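Local coordinates for glycerate dehydrogenase related protein (Thermoplasma acidophilum, PDB 3GVX) that probably reduces glyoxylate or hydroxypyruvate with NADH or NADPH as a D-2-hydroxyacid dehydrogenase, at residues H88-L93 with R135-L140. Residues are numbered along the deposited sequence; the frame is centred on the assembly and turned at random.
Sequences HAFALL and RRVAHL. With K (potassium ion), chain D.
Phe90 pushes the outer part of its ring between Val137 and Leu140, bridging helix 79-97 to helix 132-143 of the Rossmann-type nucleotide-binding domain. The latter helix follows strand 124-128 through a turn with the sequence pattern GxGxxG, consistent with NAD binding. Phenylalanine suits this place because its long flat ring spans the distance to the neighbouring helix. Ring carbon CE2 of Phe90 meets the backbone O of Val137 at 3.5 Å; this oxygen lies near the ring plane, at the edge, where aromatic C-H groups carry slight positive charge. Leu140 comes up obliquely, its CB 3.5 Å from Phe90 CE2 and its CD1 3.6 Å from Phe90 CD2. Its CG, anti to the carbonyl carbon (chi1 -64°), and an extended chi2 put CD1 on the same side of the ring plane as CB, so a branched aliphatic chain touches the ring with two carbons. Val137 adds CG1, 4.2 Å from Phe90 CE2, and its compact branched side chain also packs on Leu125, Ile127 and Leu178 of the central sheet. Phe144 meets the Phe90 ring with planes about 10° apart. An alanine here would probably leave a gap between the helices and take from Leu140 CB and CD1, Val137 CG1 and the Phe144 ring a surface they lie against. Two residues before Phe90, His88 gives ND1 to a potassium ion at 2.7 Å, coordinated also by Val256 O, Ala257 O and Thr117 OG1 of the second subunit, while a water oxygen sits 2.6 Å from the potassium.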
loop_
_atom_site.group_PDB
_atom_site.type_symbol
_atom_site.label_atom_id
_atom_site.label_comp_id
_atom_site.label_asym_id
_atom_site.label_seq_id
_atom_site.Cartn_x
_atom_site.Cartn_y
_atom_site.Cartn_z
ATOM N N HIS B 88 2.016 7.916 -2.314
ATOM C CA HIS B 88 1.365 8.328 -3.546
ATOM C C HIS B 88 1.721 7.386 -4.677
ATOM O O HIS B 88 0.909 7.145 -5.564
ATOM C CB HIS B 88 1.762 9.746 -3.955
ATOM C CG HIS B 88 0.932 10.289 -5.065
ATOM N ND1 HIS B 88 -0.285 10.889 -4.855
ATOM C CD2 HIS B 88 1.102 10.254 -6.411
ATOM C CE1 HIS B 88 -0.832 11.201 -6.015
ATOM N NE2 HIS B 88 -0.009 10.824 -6.974
ATOM N N ALA B 89 2.942 6.859 -4.642
ATOM C CA ALA B 89 3.404 5.931 -5.660
ATOM C C ALA B 89 2.644 4.612 -5.563
ATOM O O ALA B 89 2.253 4.033 -6.570
ATOM C CB ALA B 89 4.911 5.703 -5.531
ATOM N N PHE B 90 2.407 4.132 -4.353
ATOM C CA PHE B 90 1.673 2.891 -4.243
ATOM C C PHE B 90 0.207 3.101 -4.622
ATOM O O PHE B 90 -0.435 2.190 -5.136
ATOM C CB PHE B 90 1.856 2.265 -2.855
ATOM C CG PHE B 90 3.015 1.296 -2.792
ATOM C CD1 PHE B 90 2.846 -0.039 -3.127
ATOM C CD2 PHE B 90 4.292 1.737 -2.506
ATOM C CE1 PHE B 90 3.938 -0.911 -3.190
ATOM C CE2 PHE B 90 5.383 0.871 -2.568
ATOM C CZ PHE B 90 5.205 -0.449 -2.914
ATOM N N ALA B 91 -0.290 4.321 -4.433
ATOM C CA ALA B 91 -1.670 4.640 -4.780
ATOM C C ALA B 91 -1.882 4.545 -6.296
ATOM O O ALA B 91 -2.897 4.016 -6.757
ATOM C CB ALA B 91 -2.043 6.032 -4.266
ATOM N N LEU B 92 -0.913 5.035 -7.067
ATOM C CA LEU B 92 -0.996 4.967 -8.532
ATOM C C LEU B 92 -0.857 3.531 -8.979
ATOM O O LEU B 92 -1.594 3.025 -9.819
ATOM C CB LEU B 92 0.120 5.784 -9.166
ATOM C CG LEU B 92 -0.105 7.268 -8.969
ATOM C CD1 LEU B 92 1.181 8.031 -9.261
ATOM C CD2 LEU B 92 -1.287 7.690 -9.839
ATOM N N LEU B 93 0.145 2.900 -8.392
ATOM C CA LEU B 93 0.490 1.517 -8.642
ATOM C C LEU B 93 -0.717 0.593 -8.491
ATOM O O LEU B 93 -1.037 -0.177 -9.396
ATOM C CB LEU B 93 1.580 1.107 -7.670
ATOM C CG LEU B 93 2.671 0.234 -8.276
ATOM C CD1 LEU B 93 3.924 0.371 -7.417
ATOM C CD2 LEU B 93 2.189 -1.206 -8.417
ATOM N N ARG B 135 14.044 4.417 -0.771
ATOM C CA ARG B 135 14.158 3.613 0.439
ATOM C C ARG B 135 12.812 3.383 1.088
ATOM O O ARG B 135 12.516 2.288 1.533
ATOM C CB ARG B 135 15.129 4.268 1.423
ATOM C CG ARG B 135 16.567 4.238 0.917
ATOM C CD ARG B 135 17.518 5.170 1.655
ATOM N NE ARG B 135 18.743 5.324 0.874
ATOM C CZ ARG B 135 19.846 4.601 1.021
ATOM N NH1 ARG B 135 19.914 3.661 1.945
ATOM N NH2 ARG B 135 20.870 4.797 0.202
ATOM N N ARG B 136 12.004 4.428 1.124
ATOM C CA ARG B 136 10.674 4.357 1.698
ATOM C C ARG B 136 9.769 3.484 0.837
ATOM O O ARG B 136 8.963 2.733 1.346
ATOM C CB ARG B 136 10.085 5.759 1.834
ATOM C CG ARG B 136 8.751 5.793 2.532
ATOM C CD ARG B 136 8.805 5.185 3.927
ATOM N NE ARG B 136 7.479 5.176 4.537
ATOM C CZ ARG B 136 7.191 4.771 5.768
ATOM N NH1 ARG B 136 8.144 4.322 6.567
ATOM N NH2 ARG B 136 5.933 4.828 6.190
ATOM N N VAL B 137 9.921 3.607 -0.475
ATOM C CA VAL B 137 9.151 2.829 -1.436
ATOM C C VAL B 137 9.467 1.355 -1.237
ATOM O O VAL B 137 8.561 0.523 -1.206
ATOM C CB VAL B 137 9.466 3.269 -2.917
ATOM C CG1 VAL B 137 9.124 2.148 -3.899
ATOM C CG2 VAL B 137 8.679 4.544 -3.262
ATOM N N ALA B 138 10.756 1.053 -1.077
ATOM C CA ALA B 138 11.232 -0.311 -0.861
ATOM C C ALA B 138 10.765 -0.920 0.467
ATOM O O ALA B 138 10.590 -2.130 0.569
ATOM C CB ALA B 138 12.756 -0.352 -0.956
ATOM N N HIS B 139 10.559 -0.073 1.472
ATOM C CA HIS B 139 10.081 -0.526 2.781
ATOM C C HIS B 139 8.642 -0.994 2.606
ATOM O O HIS B 139 8.262 -2.035 3.119
ATOM C CB HIS B 139 10.189 0.613 3.814
ATOM C CG HIS B 139 9.198 0.538 4.933
ATOM N ND1 HIS B 139 9.411 -0.186 6.085
ATOM C CD2 HIS B 139 7.993 1.134 5.085
ATOM C CE1 HIS B 139 8.381 -0.029 6.898
ATOM N NE2 HIS B 139 7.505 0.767 6.316
ATOM N N LEU B 140 7.856 -0.232 1.852
ATOM C CA LEU B 140 6.468 -0.605 1.585
ATOM C C LEU B 140 6.412 -1.843 0.681
ATOM O O LEU B 140 5.615 -2.750 0.904
ATOM C CB LEU B 140 5.708 0.552 0.932
ATOM C CG LEU B 140 5.524 1.832 1.750
ATOM C CD1 LEU B 140 4.776 2.849 0.887
ATOM C CD2 LEU B 140 4.779 1.529 3.060
HETATM K K K D . 0.029 12.340 -2.600
HETATM O O HOH W 1 0.709 10.846 -0.623
#